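Local coordinates for uncharacterized protein (Legionella pneumophila subsp. pneumophila str. Philadelphia 1, PDB 4RXV) that is of unknown biochemical function but carries, in the N-terminal part crystallised here, a RavJ-type peptidase domain of clan CA, consistent with papain-like cysteine protease activity, at residues 7-12 against 184-189; 142-147 against 168-173. All blocks are in the same frame, centred on the assembly; numbering follows the deposited sequence.

Interaction 1 of 2, residues 7-12 against 184-189; sequences QQIQER and ALAIPK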
loop_
_atom_site.group_PDB
_atom_site.type_symbol
_atom_site.label_atom_id
_atom_site.label_comp_id
_atom_site.label_asym_id
_atom_site.label_seq_id
_atom_site.Cartn_x
_atom_site.Cartn_y
_atom_site.Cartn_z
ATOM N N GLN A 7 -7.625 -6.673 13.529
ATOM C CA GLN A 7 -7.736 -5.349 14.152
ATOM C C GLN A 7 -6.368 -4.737 14.453
ATOM O O GLN A 7 -6.170 -3.538 14.250
ATOM C CB GLN A 7 -8.554 -5.423 15.449
ATOM C CG GLN A 7 -8.629 -4.087 16.192
ATOM C CD GLN A 7 -9.314 -4.201 17.534
ATOM O OE1 GLN A 7 -8.770 -4.783 18.471
ATOM N NE2 GLN A 7 -10.512 -3.639 17.635
ATOM N N GLN A 8 -5.442 -5.537 14.992
ATOM C CA GLN A 8 -4.109 -5.021 15.321
ATOM C C GLN A 8 -3.294 -4.722 14.066
ATOM O O GLN A 8 -2.495 -3.807 14.074
ATOM C CB GLN A 8 -3.334 -5.963 16.248
ATOM C CG GLN A 8 -3.627 -5.761 17.745
ATOM C CD GLN A 8 -5.078 -5.942 18.079
ATOM O OE1 GLN A 8 -5.625 -7.046 17.961
ATOM N NE2 GLN A 8 -5.723 -4.865 18.506
ATOM N N ILE A 9 -3.490 -5.501 13.003
ATOM C CA ILE A 9 -2.814 -5.232 11.736
ATOM C C ILE A 9 -3.335 -3.902 11.186
ATOM O O ILE A 9 -2.556 -3.022 10.751
ATOM C CB ILE A 9 -3.019 -6.373 10.734
ATOM C CG1 ILE A 9 -2.445 -7.676 11.296
ATOM C CG2 ILE A 9 -2.370 -6.017 9.392
ATOM C CD1 ILE A 9 -2.718 -8.885 10.436
ATOM N N GLN A 10 -4.647 -3.722 11.216
ATOM C CA GLN A 10 -5.235 -2.481 10.743
ATOM C C GLN A 10 -4.746 -1.292 11.559
ATOM O O GLN A 10 -4.440 -0.233 11.011
ATOM C CB GLN A 10 -6.756 -2.583 10.777
ATOM C CG GLN A 10 -7.483 -1.363 10.271
ATOM C CD GLN A 10 -8.962 -1.605 10.230
ATOM O OE1 GLN A 10 -9.526 -2.021 9.212
ATOM N NE2 GLN A 10 -9.589 -1.439 11.354
ATOM N N GLU A 11 -4.653 -1.459 12.872
ATOM C CA GLU A 11 -4.151 -0.388 13.723
ATOM C C GLU A 11 -2.717 -0.016 13.354
ATOM O O GLU A 11 -2.389 1.160 13.280
ATOM C CB GLU A 11 -4.257 -0.764 15.195
ATOM C CG GLU A 11 -5.681 -0.700 15.727
ATOM C CD GLU A 11 -6.332 0.687 15.546
ATOM O OE1 GLU A 11 -5.616 1.709 15.741
ATOM O OE2 GLU A 11 -7.551 0.759 15.189
ATOM N N ARG A 12 -1.867 -1.011 13.098
ATOM C CA ARG A 12 -0.491 -0.752 12.692
ATOM C C ARG A 12 -0.469 0.068 11.384
ATOM O O ARG A 12 0.345 0.976 11.232
ATOM C CB ARG A 12 0.274 -2.055 12.505
ATOM C CG ARG A 12 1.661 -1.883 11.892
ATOM C CD ARG A 12 2.601 -1.087 12.796
ATOM N NE ARG A 12 3.905 -0.861 12.195
ATOM C CZ ARG A 12 4.218 0.203 11.477
ATOM N NH1 ARG A 12 3.320 1.134 11.214
ATOM N NH2 ARG A 12 5.437 0.318 11.007
ATOM N N ALA A 184 -10.054 -0.512 3.272
ATOM C CA ALA A 184 -8.746 -0.512 2.615
ATOM C C ALA A 184 -7.607 -1.151 3.376
ATOM O O ALA A 184 -6.660 -1.586 2.736
ATOM C CB ALA A 184 -8.362 0.919 2.277
ATOM N N LEU A 185 -7.617 -1.147 4.698
ATOM C CA LEU A 185 -6.443 -1.552 5.480
ATOM C C LEU A 185 -6.726 -2.857 6.235
ATOM O O LEU A 185 -7.237 -2.850 7.365
ATOM C CB LEU A 185 -5.996 -0.446 6.433
ATOM C CG LEU A 185 -5.595 0.880 5.762
ATOM C CD1 LEU A 185 -5.183 1.912 6.785
ATOM C CD2 LEU A 185 -4.479 0.680 4.713
ATOM N N ALA A 186 -6.340 -3.973 5.608
ATOM C CA ALA A 186 -6.425 -5.320 6.153
ATOM C C ALA A 186 -7.875 -5.750 6.326
ATOM O O ALA A 186 -8.337 -6.035 7.438
ATOM C CB ALA A 186 -5.626 -5.449 7.430
ATOM N N ILE A 187 -8.592 -5.785 5.202
ATOM C CA ILE A 187 -10.007 -6.110 5.190
ATOM C C ILE A 187 -10.323 -7.155 4.123
ATOM O O ILE A 187 -9.605 -7.302 3.137
ATOM C CB ILE A 187 -10.914 -4.827 4.991
ATOM C CG1 ILE A 187 -11.042 -4.309 3.522
ATOM C CG2 ILE A 187 -10.499 -3.712 5.938
ATOM C CD1 ILE A 187 -9.816 -3.889 2.842
ATOM N N PRO A 188 -11.399 -7.912 4.320
ATOM C CA PRO A 188 -11.816 -8.864 3.290
ATOM C C PRO A 188 -12.365 -8.187 2.051
ATOM O O PRO A 188 -12.796 -7.031 2.092
ATOM C CB PRO A 188 -12.899 -9.696 3.983
ATOM C CG PRO A 188 -13.410 -8.801 5.056
ATOM C CD PRO A 188 -12.294 -7.929 5.488
ATOM N N LYS A 189 -12.392 -8.917 0.937
ATOM C CA LYS A 189 -12.818 -8.336 -0.327
ATOM C C LYS A 189 -14.208 -7.729 -0.293
ATOM O O LYS A 189 -14.443 -6.736 -0.955
ATOM C CB LYS A 189 -12.713 -9.360 -1.459
ATOM C CG LYS A 189 -13.625 -10.557 -1.337
ATOM C CD LYS A 189 -13.454 -11.490 -2.531
ATOM C CE LYS A 189 -14.554 -12.539 -2.601
ATOM N NZ LYS A 189 -14.620 -13.358 -1.362
#

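Interaction 2 of 2, residues 142-147 against 168-173; sequences TLLVPK and LIVDPW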
loop_
_atom_site.group_PDB
_atom_site.type_symbol
_atom_site.label_atom_id
_atom_site.label_comp_id
_atom_site.label_asym_id
_atom_site.label_seq_id
_atom_site.Cartn_x
_atom_site.Cartn_y
_atom_site.Cartn_z
ATOM N N THR A 142 -1.559 -4.809 -1.922
ATOM C CA THR A 142 -0.882 -5.764 -1.048
ATOM C C THR A 142 -1.897 -6.709 -0.454
ATOM O O THR A 142 -2.998 -6.292 -0.073
ATOM C CB THR A 142 -0.024 -5.016 -0.040
ATOM O OG1 THR A 142 1.041 -4.421 -0.781
ATOM C CG2 THR A 142 0.559 -5.902 1.046
ATOM N N LEU A 143 -1.527 -7.986 -0.362
ATOM C CA LEU A 143 -2.359 -9.013 0.252
ATOM C C LEU A 143 -1.649 -9.660 1.426
ATOM O O LEU A 143 -0.439 -9.876 1.403
ATOM C CB LEU A 143 -2.723 -10.139 -0.718
ATOM C CG LEU A 143 -3.380 -9.734 -2.033
ATOM C CD1 LEU A 143 -3.575 -10.994 -2.899
ATOM C CD2 LEU A 143 -4.680 -9.013 -1.800
ATOM N N LEU A 144 -2.446 -9.993 2.428
ATOM C CA LEU A 144 -2.074 -10.933 3.483
ATOM C C LEU A 144 -2.816 -12.230 3.239
ATOM O O LEU A 144 -4.042 -12.238 3.227
ATOM C CB LEU A 144 -2.446 -10.369 4.853
ATOM C CG LEU A 144 -1.638 -9.140 5.275
ATOM C CD1 LEU A 144 -2.382 -8.338 6.336
ATOM C CD2 LEU A 144 -0.287 -9.537 5.788
ATOM N N VAL A 145 -2.088 -13.313 2.973
ATOM C CA VAL A 145 -2.729 -14.600 2.726
ATOM C C VAL A 145 -2.374 -15.554 3.854
ATOM O O VAL A 145 -1.264 -15.549 4.344
ATOM C CB VAL A 145 -2.355 -15.199 1.343
ATOM C CG1 VAL A 145 -2.880 -14.291 0.218
ATOM C CG2 VAL A 145 -0.865 -15.432 1.207
ATOM N N PRO A 146 -3.333 -16.366 4.296
ATOM C CA PRO A 146 -3.015 -17.301 5.365
ATOM C C PRO A 146 -1.873 -18.222 4.962
ATOM O O PRO A 146 -1.746 -18.623 3.814
ATOM C CB PRO A 146 -4.326 -18.064 5.556
ATOM C CG PRO A 146 -5.373 -17.093 5.134
ATOM C CD PRO A 146 -4.771 -16.375 3.976
ATOM N N LYS A 147 -1.012 -18.521 5.923
ATOM C CA LYS A 147 0.121 -19.404 5.696
ATOM C C LYS A 147 -0.299 -20.664 4.976
ATOM O O LYS A 147 -1.254 -21.316 5.402
ATOM C CB LYS A 147 0.695 -19.825 7.047
ATOM C CG LYS A 147 1.521 -18.784 7.707
ATOM C CD LYS A 147 2.794 -18.573 6.954
ATOM C CE LYS A 147 3.720 -17.691 7.728
ATOM N NZ LYS A 147 4.919 -17.408 6.930
ATOM N N LEU A 168 -6.631 -10.968 3.312
ATOM C CA LEU A 168 -6.905 -9.570 3.622
ATOM C C LEU A 168 -6.218 -8.641 2.623
ATOM O O LEU A 168 -5.087 -8.865 2.210
ATOM C CB LEU A 168 -6.424 -9.217 5.019
ATOM C CG LEU A 168 -7.071 -10.023 6.141
ATOM C CD1 LEU A 168 -6.348 -9.789 7.457
ATOM C CD2 LEU A 168 -8.548 -9.664 6.299
ATOM N N ILE A 169 -6.945 -7.613 2.216
ATOM C CA ILE A 169 -6.481 -6.633 1.254
ATOM C C ILE A 169 -5.909 -5.424 1.993
ATOM O O ILE A 169 -6.484 -4.979 3.007
ATOM C CB ILE A 169 -7.665 -6.229 0.336
ATOM C CG1 ILE A 169 -8.018 -7.413 -0.576
ATOM C CG2 ILE A 169 -7.394 -4.981 -0.480
ATOM C CD1 ILE A 169 -9.457 -7.414 -1.004
ATOM N N VAL A 170 -4.850 -4.843 1.450
ATOM C CA VAL A 170 -4.186 -3.681 2.021
ATOM C C VAL A 170 -3.889 -2.707 0.861
ATOM O O VAL A 170 -3.059 -2.982 -0.003
ATOM C CB VAL A 170 -2.917 -4.061 2.800
ATOM C CG1 VAL A 170 -2.333 -2.813 3.428
ATOM C CG2 VAL A 170 -3.233 -5.131 3.853
ATOM N N ASP A 171 -4.556 -1.560 0.892
ATOM C CA ASP A 171 -4.535 -0.610 -0.203
ATOM C C ASP A 171 -4.371 0.809 0.353
ATOM O O ASP A 171 -5.362 1.540 0.532
ATOM C CB ASP A 171 -5.813 -0.747 -1.024
ATOM C CG ASP A 171 -5.781 0.058 -2.313
ATOM O OD1 ASP A 171 -4.887 0.929 -2.498
ATOM O OD2 ASP A 171 -6.674 -0.192 -3.160
ATOM N N PRO A 172 -3.132 1.228 0.628
ATOM C CA PRO A 172 -2.931 2.574 1.164
ATOM C C PRO A 172 -3.362 3.689 0.206
ATOM O O PRO A 172 -3.813 4.743 0.654
ATOM C CB PRO A 172 -1.428 2.628 1.431
ATOM C CG PRO A 172 -0.836 1.562 0.551
ATOM C CD PRO A 172 -1.869 0.468 0.548
ATOM N N TRP A 173 -3.254 3.468 -1.106
ATOM C CA TRP A 173 -3.741 4.457 -2.065
ATOM C C TRP A 173 -5.220 4.747 -1.879
ATOM O O TRP A 173 -5.625 5.910 -1.952
ATOM C CB TRP A 173 -3.419 4.020 -3.486
ATOM C CG TRP A 173 -3.740 5.003 -4.566
ATOM C CD1 TRP A 173 -2.979 6.066 -4.981
ATOM C CD2 TRP A 173 -4.871 4.966 -5.433
ATOM N NE1 TRP A 173 -3.571 6.671 -6.062
ATOM C CE2 TRP A 173 -4.735 6.018 -6.356
ATOM C CE3 TRP A 173 -5.971 4.126 -5.535
ATOM C CZ2 TRP A 173 -5.682 6.266 -7.377
ATOM C CZ3 TRP A 173 -6.921 4.368 -6.542
ATOM C CH2 TRP A 173 -6.757 5.429 -7.450
#

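Interaction 1 of 2, residues 7-12 against 184-189
Ile9 and Gln10 of helix 6-14 rest on Leu185 and Ala186, the turn of the loop that follows helix 172-176. The apolar part is small and close: the CG2 branch of Ile9 meets the methyl CB of Ala186 at 3.8 Å. Ile9 places CG2 anti to its own backbone N, and the Ile9 side chain also packs on Ile4 and on Leu113 of helix 105-114. The same Ala186 methyl lies near the helix backbone, 4.3 Å from N of Gln10. Next to it, Gln10 lays its aliphatic portion along the Leu185 backbone. With CG anti to the backbone N (chi1 -178°) and the chain extended beyond it, the side chain runs out past the turn; CG stands 3.3 Å from O of Leu185 and 4.2 Å from CB of Leu185, and the amide end reaches the Ile187 CG2 methyl, crossing that side chain at a slant. The Leu185 side chain also touches Tyr18 and Val175 of helix 172-176. Ala186 has left-handed backbone angles (phi 67°, psi 61°), and its CB bond points toward the helix. Ala186 and Ile187 together face Ile169 of strand 168-170. This is a G1 beta bulge at a corner of the chain, with an alanine in the left-handed position, and helix 6-14 of the peptidase domain packs on the methyl of that alanine.

Interaction 2 of 2, residues 142-147 against 168-173
Strands 142-146 and 168-170 run antiparallel, their axes 4.8 Å apart and 157° from one N-to-C direction to the other, with Thr142-Val170 and Leu144-Leu168 as hydrogen-bonded pairs and Leu143-Ile169 as the non-hydrogen-bonded pair between them. Around Leu144 and Leu168 the bonds are nearly straight: N of Leu144 to O of Leu168 is 2.9 Å, at 170°. The other pair is more bent, N of Val170 reaching O of Thr142 at 2.8 Å with 141° at the hydrogen. Leu168 O also receives a CA-H contact from CA of Leu143 at 3.4 Å. On one face, the CB atoms of Leu144 and Leu168 meet at 4.1 Å, and CD1 of Leu144 slants over to CG2 of Val170, also at 4.1 Å. Val170 can offer that methyl because its other branch, CG1, takes the position anti to the backbone N. Helices 6-14 and 105-114 cover this face through Ile9, Leu13 and Ser109, and the OG1 of Thr142 is hydrogen-bonded to O of Ala106. On the opposite face Leu143 and Ile169 run alongside each other in the same direction, CD2 of Leu143 against CG1 of Ile169 at 3.9 Å. Buried peptide groups thus satisfy one another in four bonds while aliphatic branches touch on both faces, which implies that this outermost strand is buried; its far side bonds through Ile169 and Asp171 to Ile187 and Ala184.

In the fold
The two contacts have centres 8 Å apart and meet at strand 168-170, which belongs to interaction 2 and is bonded along its other edge by the bulged turn of interaction 1. Ile169 N lies 2.8 Å from Ile187 O, a probable hydrogen bond. Asp171 N lies 2.8 Å from Ala184 O, probably bonded likewise. CG2 of Val170 packs 3.8 Å from N of Ala186. Helix 6-14 touches both, since Ile9 also reaches Leu144. Directly after the strand, Asp171 N-caps helix 172-176 and its OD2 is hydrogen-bonded to His139 NE2, a pairing consistent with the histidine and acidic residue of a clan CA active site.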